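Local coordinates for serine protease p27 (Human astrovirus 1, PDB 2W5E), which is a trypsin-like serine protease that probably cleaves the astrovirus non-structural polyprotein into its functional products, at residues I16-G21 with G40-V45. Numbering follows the deposited sequence.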
loop_
_atom_site.group_PDB
_atom_site.type_symbol
_atom_site.label_atom_id
_atom_site.label_comp_id
_atom_site.label_asym_id
_atom_site.label_seq_id
_atom_site.Cartn_x
_atom_site.Cartn_y
_atom_site.Cartn_z
ATOM N N ILE A 16 -9.341 -24.084 -12.352
ATOM C CA ILE A 16 -8.896 -24.914 -13.471
ATOM C C ILE A 16 -10.070 -25.772 -13.963
ATOM O O ILE A 16 -10.705 -26.479 -13.174
ATOM C CB ILE A 16 -7.697 -25.832 -13.086
ATOM C CG1 ILE A 16 -6.592 -25.058 -12.338
ATOM C CG2 ILE A 16 -7.150 -26.582 -14.316
ATOM C CD1 ILE A 16 -5.740 -24.154 -13.192
ATOM N N ASP A 17 -10.348 -25.690 -15.263
ATOM C CA ASP A 17 -11.464 -26.393 -15.889
ATOM C C ASP A 17 -10.955 -27.391 -16.936
ATOM O O ASP A 17 -10.162 -27.036 -17.810
ATOM C CB ASP A 17 -12.438 -25.380 -16.513
ATOM C CG ASP A 17 -13.510 -26.037 -17.379
ATOM O OD1 ASP A 17 -14.409 -26.705 -16.828
ATOM O OD2 ASP A 17 -13.458 -25.867 -18.617
ATOM N N THR A 18 -11.392 -28.645 -16.806
ATOM C CA THR A 18 -11.093 -29.714 -17.766
ATOM C C THR A 18 -12.383 -30.495 -18.066
ATOM O O THR A 18 -13.394 -30.292 -17.386
ATOM C CB THR A 18 -10.027 -30.711 -17.230
ATOM O OG1 THR A 18 -10.584 -31.494 -16.166
ATOM C CG2 THR A 18 -8.763 -29.994 -16.754
ATOM N N PRO A 19 -12.358 -31.390 -19.082
ATOM C CA PRO A 19 -13.548 -32.213 -19.341
ATOM C C PRO A 19 -13.938 -33.129 -18.171
ATOM O O PRO A 19 -15.095 -33.542 -18.077
ATOM C CB PRO A 19 -13.145 -33.051 -20.565
ATOM C CG PRO A 19 -12.026 -32.288 -21.208
ATOM C CD PRO A 19 -11.284 -31.670 -20.055
ATOM N N GLU A 20 -12.986 -33.433 -17.291
ATOM C CA GLU A 20 -13.244 -34.312 -16.146
ATOM C C GLU A 20 -13.828 -33.588 -14.933
ATOM O O GLU A 20 -14.345 -34.230 -14.016
ATOM C CB GLU A 20 -11.983 -35.085 -15.741
ATOM C CG GLU A 20 -11.544 -36.145 -16.740
ATOM C CD GLU A 20 -10.824 -35.556 -17.940
ATOM O OE1 GLU A 20 -9.949 -34.691 -17.738
ATOM O OE2 GLU A 20 -11.131 -35.954 -19.081
ATOM N N GLY A 21 -13.740 -32.259 -14.923
ATOM C CA GLY A 21 -14.252 -31.463 -13.811
ATOM C C GLY A 21 -13.439 -30.211 -13.532
ATOM O O GLY A 21 -12.714 -29.720 -14.401
ATOM N N GLY A 40 -4.949 -33.856 -14.810
ATOM C CA GLY A 40 -5.168 -35.166 -15.430
ATOM C C GLY A 40 -4.294 -35.362 -16.656
ATOM O O GLY A 40 -3.088 -35.112 -16.611
ATOM N N ASN A 41 -4.914 -35.799 -17.750
ATOM C CA ASN A 41 -4.213 -36.023 -19.018
ATOM C C ASN A 41 -4.497 -34.921 -20.047
ATOM O O ASN A 41 -4.537 -35.171 -21.253
ATOM C CB ASN A 41 -4.554 -37.405 -19.588
ATOM C CG ASN A 41 -4.186 -38.532 -18.641
ATOM O OD1 ASN A 41 -3.045 -38.640 -18.199
ATOM N ND2 ASN A 41 -5.157 -39.375 -18.325
ATOM N N ASN A 42 -4.695 -33.704 -19.548
ATOM C CA ASN A 42 -4.931 -32.541 -20.390
ATOM C C ASN A 42 -3.698 -31.638 -20.402
ATOM O O ASN A 42 -3.449 -30.924 -19.429
ATOM C CB ASN A 42 -6.140 -31.756 -19.874
ATOM C CG ASN A 42 -7.385 -32.617 -19.724
ATOM O OD1 ASN A 42 -7.700 -33.097 -18.631
ATOM N ND2 ASN A 42 -8.098 -32.813 -20.820
ATOM N N THR A 43 -2.951 -31.691 -21.483
ATOM C CA THR A 43 -1.846 -30.807 -21.737
ATOM C C THR A 43 -2.222 -29.333 -21.769
ATOM O O THR A 43 -1.519 -28.506 -21.311
ATOM C CB THR A 43 -1.211 -31.162 -23.044
ATOM O OG1 THR A 43 -0.666 -32.470 -22.999
ATOM C CG2 THR A 43 -0.068 -30.278 -23.308
ATOM N N PHE A 44 -3.364 -29.059 -22.316
ATOM C CA PHE A 44 -3.995 -27.745 -22.291
ATOM C C PHE A 44 -5.229 -27.759 -21.392
ATOM O O PHE A 44 -6.109 -28.616 -21.533
ATOM C CB PHE A 44 -4.382 -27.277 -23.699
ATOM C CG PHE A 44 -3.207 -26.955 -24.579
ATOM C CD1 PHE A 44 -2.602 -25.701 -24.525
ATOM C CD2 PHE A 44 -2.713 -27.901 -25.478
ATOM C CE1 PHE A 44 -1.516 -25.393 -25.342
ATOM C CE2 PHE A 44 -1.621 -27.606 -26.302
ATOM C CZ PHE A 44 -1.021 -26.349 -26.229
ATOM N N VAL A 45 -5.283 -26.804 -20.466
ATOM C CA VAL A 45 -6.425 -26.658 -19.569
ATOM C C VAL A 45 -7.055 -25.274 -19.723
ATOM O O VAL A 45 -6.429 -24.351 -20.255
ATOM C CB VAL A 45 -6.040 -26.917 -18.078
ATOM C CG1 VAL A 45 -5.515 -28.348 -17.889
ATOM C CG2 VAL A 45 -5.018 -25.883 -17.575
HETATM O O HOH W 1 -7.705 -36.589 -17.709
#
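The carboxylate of E20 and the side-chain amide of N42 approach from opposite directions and lie nearly in one plane, 19° apart, with E20 OE1 2.9 Å from the atom modelled as N42 OD1. Two oxygens so close suggest that the amide is probably turned over in the model; reversed, it could donate to the carboxylate. The E20 chain folds back at chi2 (78°), which brings its acid round to N42. A water joins the same two loops, accepting from N41 N at 2.9 Å and donating weakly to E20 OE1. P19 CD and T18 CB also pack on the flat end group of N42, P19 meeting it from the opposite direction and T18 crossing it at an angle. T18 also shapes its own loop: its OG1 accepts from E20 N (3.3 Å, 136° at the hydrogen) in an ST turn within the type I turn T18–G21. Farther in, the contact becomes apolar: V45 CG1 lies 3.8 Å from T18 CG2, the two side chains running side by side, and V45 CB sits 3.9 Å from I16 CG2. I16 and V45 both reach I69 of strand 66-70, and D17, on the other side of its strand, forms a salt bridge with K22 and a hydrogen bond with N46 ND2. Strands 13-18 and 44-49, first and last in a six-stranded antiparallel sheet, meet to close the N-terminal beta-barrel of the chymotrypsin-like fold.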